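Local coordinates for protein processed glycerol phosphate lipoteichoic acid synthase 2 (Bacillus subtilis, PDB 2W8D) that belongs to the lipoteichoic acid synthase family, its C-terminal domain adopting a sulfatase-like fold of the alkaline phosphatase clan that holds a magnesium ion, at residues V7-N12 against S392-N397. Sequence-based numbering, arbitrary orientation.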
ATOM      1  N   VAL A   7     -17.865 -21.023   3.771  1.00 39.29           N
ATOM      2  CA  VAL A   7     -17.107 -20.558   2.619  1.00 38.36           C
ATOM      3  C   VAL A   7     -18.055 -20.284   1.456  1.00 37.86           C
ATOM      4  O   VAL A   7     -17.835 -19.349   0.673  1.00 37.72           O
ATOM      5  CB  VAL A   7     -16.025 -21.592   2.213  1.00 38.34           C
ATOM      6  CG1 VAL A   7     -15.531 -21.363   0.792  1.00 38.64           C
ATOM      7  CG2 VAL A   7     -14.869 -21.526   3.169  1.00 38.42           C
ATOM      8  N   THR A   8     -19.120 -21.082   1.377  1.00 37.08           N
ATOM      9  CA  THR A   8     -20.046 -21.051   0.247  1.00 36.59           C
ATOM     10  C   THR A   8     -20.598 -19.648  -0.011  1.00 36.38           C
ATOM     11  O   THR A   8     -20.509 -19.141  -1.133  1.00 36.05           O
ATOM     12  CB  THR A   8     -21.218 -22.070   0.425  1.00 36.53           C
ATOM     13  OG1 THR A   8     -20.691 -23.376   0.690  1.00 36.02           O
ATOM     14  CG2 THR A   8     -22.090 -22.125  -0.819  1.00 35.80           C
ATOM     15  N   GLU A   9     -21.148 -19.031   1.032  1.00 36.23           N
ATOM     16  CA  GLU A   9     -21.769 -17.712   0.920  1.00 36.39           C
ATOM     17  C   GLU A   9     -20.757 -16.649   0.474  1.00 36.04           C
ATOM     18  O   GLU A   9     -21.070 -15.792  -0.373  1.00 35.58           O
ATOM     19  CB  GLU A   9     -22.420 -17.322   2.253  1.00 36.75           C
ATOM     20  CG  GLU A   9     -23.442 -16.182   2.163  1.00 38.54           C
ATOM     21  CD  GLU A   9     -23.443 -15.276   3.403  1.00 40.74           C
ATOM     22  OE1 GLU A   9     -23.288 -15.791   4.541  1.00 41.85           O
ATOM     23  OE2 GLU A   9     -23.606 -14.045   3.233  1.00 40.59           O
ATOM     24  N   VAL A  10     -19.548 -16.718   1.034  1.00 35.78           N
ATOM     25  CA  VAL A  10     -18.487 -15.783   0.667  1.00 35.81           C
ATOM     26  C   VAL A  10     -18.005 -16.010  -0.769  1.00 35.72           C
ATOM     27  O   VAL A  10     -17.757 -15.053  -1.507  1.00 35.62           O
ATOM     28  CB  VAL A  10     -17.306 -15.782   1.682  1.00 36.04           C
ATOM     29  CG1 VAL A  10     -16.099 -15.038   1.119  1.00 35.66           C
ATOM     30  CG2 VAL A  10     -17.729 -15.127   2.991  1.00 36.10           C
ATOM     31  N   GLU A  11     -17.894 -17.271  -1.171  1.00 35.44           N
ATOM     32  CA  GLU A  11     -17.455 -17.587  -2.525  1.00 35.31           C
ATOM     33  C   GLU A  11     -18.464 -17.115  -3.585  1.00 35.08           C
ATOM     34  O   GLU A  11     -18.071 -16.602  -4.636  1.00 34.82           O
ATOM     35  CB  GLU A  11     -17.170 -19.084  -2.641  1.00 35.50           C
ATOM     36  CG  GLU A  11     -16.886 -19.586  -4.039  1.00 36.06           C
ATOM     37  CD  GLU A  11     -16.925 -21.094  -4.126  1.00 37.93           C
ATOM     38  OE1 GLU A  11     -17.580 -21.745  -3.276  1.00 39.27           O
ATOM     39  OE2 GLU A  11     -16.298 -21.637  -5.055  1.00 38.42           O
ATOM     40  N   ASN A  12     -19.753 -17.273  -3.294  1.00 34.93           N
ATOM     41  CA  ASN A  12     -20.812 -16.858  -4.222  1.00 35.34           C
ATOM     42  C   ASN A  12     -20.885 -15.352  -4.441  1.00 35.69           C
ATOM     43  O   ASN A  12     -21.241 -14.885  -5.521  1.00 35.63           O
ATOM     44  CB  ASN A  12     -22.167 -17.404  -3.774  1.00 34.89           C
ATOM     45  CG  ASN A  12     -22.266 -18.904  -3.954  1.00 34.97           C
ATOM     46  OD1 ASN A  12     -21.669 -19.469  -4.876  1.00 33.63           O
ATOM     47  ND2 ASN A  12     -23.004 -19.563  -3.068  1.00 34.81           N
ATOM     48  N   SER A 392     -15.094 -10.040   3.858  1.00 16.45           N
ATOM     49  CA  SER A 392     -13.726 -10.115   4.300  1.00 16.25           C
ATOM     50  C   SER A 392     -13.630 -10.586   5.771  1.00 15.85           C
ATOM     51  O   SER A 392     -12.859 -11.518   6.069  1.00 15.69           O
ATOM     52  CB  SER A 392     -13.003  -8.785   4.056  1.00 15.78           C
ATOM     53  OG  SER A 392     -11.638  -8.858   4.447  1.00 16.33           O
ATOM     54  N   ASP A 393     -14.388  -9.954   6.673  1.00 15.22           N
ATOM     55  CA  ASP A 393     -14.392 -10.343   8.110  1.00 15.27           C
ATOM     56  C   ASP A 393     -14.775 -11.801   8.337  1.00 15.55           C
ATOM     57  O   ASP A 393     -14.181 -12.460   9.195  1.00 16.11           O
ATOM     58  CB  ASP A 393     -15.220  -9.405   9.005  1.00 14.86           C
ATOM     59  CG  ASP A 393     -14.550  -8.015   9.188  1.00 17.06           C
ATOM     60  OD1 ASP A 393     -13.305  -7.923   9.069  1.00 17.21           O
ATOM     61  OD2 ASP A 393     -15.263  -7.015   9.444  1.00 19.67           O
ATOM     62  N   LYS A 394     -15.706 -12.339   7.553  1.00 15.26           N
ATOM     63  CA  LYS A 394     -16.014 -13.778   7.690  1.00 15.68           C
ATOM     64  C   LYS A 394     -14.798 -14.641   7.399  1.00 15.10           C
ATOM     65  O   LYS A 394     -14.555 -15.632   8.093  1.00 14.94           O
ATOM     66  CB  LYS A 394     -17.185 -14.201   6.806  1.00 15.19           C
ATOM     67  CG  LYS A 394     -18.517 -13.852   7.423  1.00 17.97           C
ATOM     68  CD  LYS A 394     -19.662 -13.865   6.410  1.00 20.40           C
ATOM     69  CE  LYS A 394     -20.968 -13.918   7.142  1.00 21.91           C
ATOM     70  NZ  LYS A 394     -21.805 -12.751   6.774  1.00 23.54           N
ATOM     71  N   ILE A 395     -14.032 -14.248   6.386  1.00 14.90           N
ATOM     72  CA  ILE A 395     -12.847 -15.004   6.000  1.00 15.06           C
ATOM     73  C   ILE A 395     -11.800 -14.993   7.117  1.00 15.40           C
ATOM     74  O   ILE A 395     -11.279 -16.048   7.509  1.00 15.11           O
ATOM     75  CB  ILE A 395     -12.262 -14.509   4.654  1.00 14.94           C
ATOM     76  CG1 ILE A 395     -13.127 -15.026   3.490  1.00 14.75           C
ATOM     77  CG2 ILE A 395     -10.819 -14.977   4.456  1.00 13.21           C
ATOM     78  CD1 ILE A 395     -12.876 -14.233   2.143  1.00 13.95           C
ATOM     79  N   ILE A 396     -11.545 -13.811   7.660  1.00 15.81           N
ATOM     80  CA  ILE A 396     -10.486 -13.646   8.623  1.00 16.58           C
ATOM     81  C   ILE A 396     -10.864 -14.204   9.990  1.00 17.10           C
ATOM     82  O   ILE A 396     -10.072 -14.935  10.601  1.00 17.53           O
ATOM     83  CB  ILE A 396     -10.006 -12.184   8.644  1.00 17.48           C
ATOM     84  CG1 ILE A 396      -8.746 -12.064   7.766  1.00 19.27           C
ATOM     85  CG2 ILE A 396      -9.669 -11.728  10.009  1.00 16.41           C
ATOM     86  CD1 ILE A 396      -9.025 -11.548   6.503  1.00 21.76           C
ATOM     87  N   ASN A 397     -12.087 -13.913  10.437  1.00 17.00           N
ATOM     88  CA  ASN A 397     -12.569 -14.355  11.734  1.00 17.24           C
ATOM     89  C   ASN A 397     -12.766 -15.861  11.790  1.00 17.37           C
ATOM     90  O   ASN A 397     -12.576 -16.464  12.840  1.00 17.03           O
ATOM     91  CB  ASN A 397     -13.903 -13.688  12.104  1.00 16.96           C
ATOM     92  CG  ASN A 397     -13.811 -12.169  12.190  1.00 18.61           C
ATOM     93  OD1 ASN A 397     -12.733 -11.602  12.357  1.00 21.11           O
ATOM     94  ND2 ASN A 397     -14.958 -11.502  12.067  1.00 18.43           N
TER
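V10 stands at the centre of this contact, its two methyls straddling the boundary between the buried and the open side of a helix pair. CG1 meets the end of I395, lying 3.5 Å from I395 CD1 and 3.8 Å from I395 CG1. I395 leaves its helix at a slant to the partner, but with CG1 anti to the carbonyl carbon (chi1 -76°) and the chain extended beyond it, the terminal methyl arrives at the valine. A compact beta-branched residue suits the near point between the helices, while the longer isoleucine reaches the valine with its terminal methyl; I395 also packs on L95 and V10 on M391, and both residues are buried.

The other methyl, V10 CG2, faces the start of the K394 chain, 4.0 Å from K394 CB. Here packing gives way to a looser, more polar rim. The lysine's methylenes run past the valine, K394 CD lying 4.1 Å from V10 CG2, to the ammonium, where NZ forms a salt bridge with E390, one turn earlier on its own helix. E9 reaches across from the exposed flank, yet its OE1 stays 4.1 Å from K394 NZ, too long for a salt bridge, so any attraction is probably weak and long-range. A long charged residue such as K394 fits this margin because its aliphatic part can pack beside the valine; E9 is exposed and K394 partly so.

The helices run roughly antiparallel: the axes of segments 7-12 and 392-397 come within 10.1 Å and their directions differ by 142°. This is peripheral helix-helix packing, which lays the N-terminal helix 6-17 against the late helix 380-397 on the outside of the sulfatase-like alpha/beta fold.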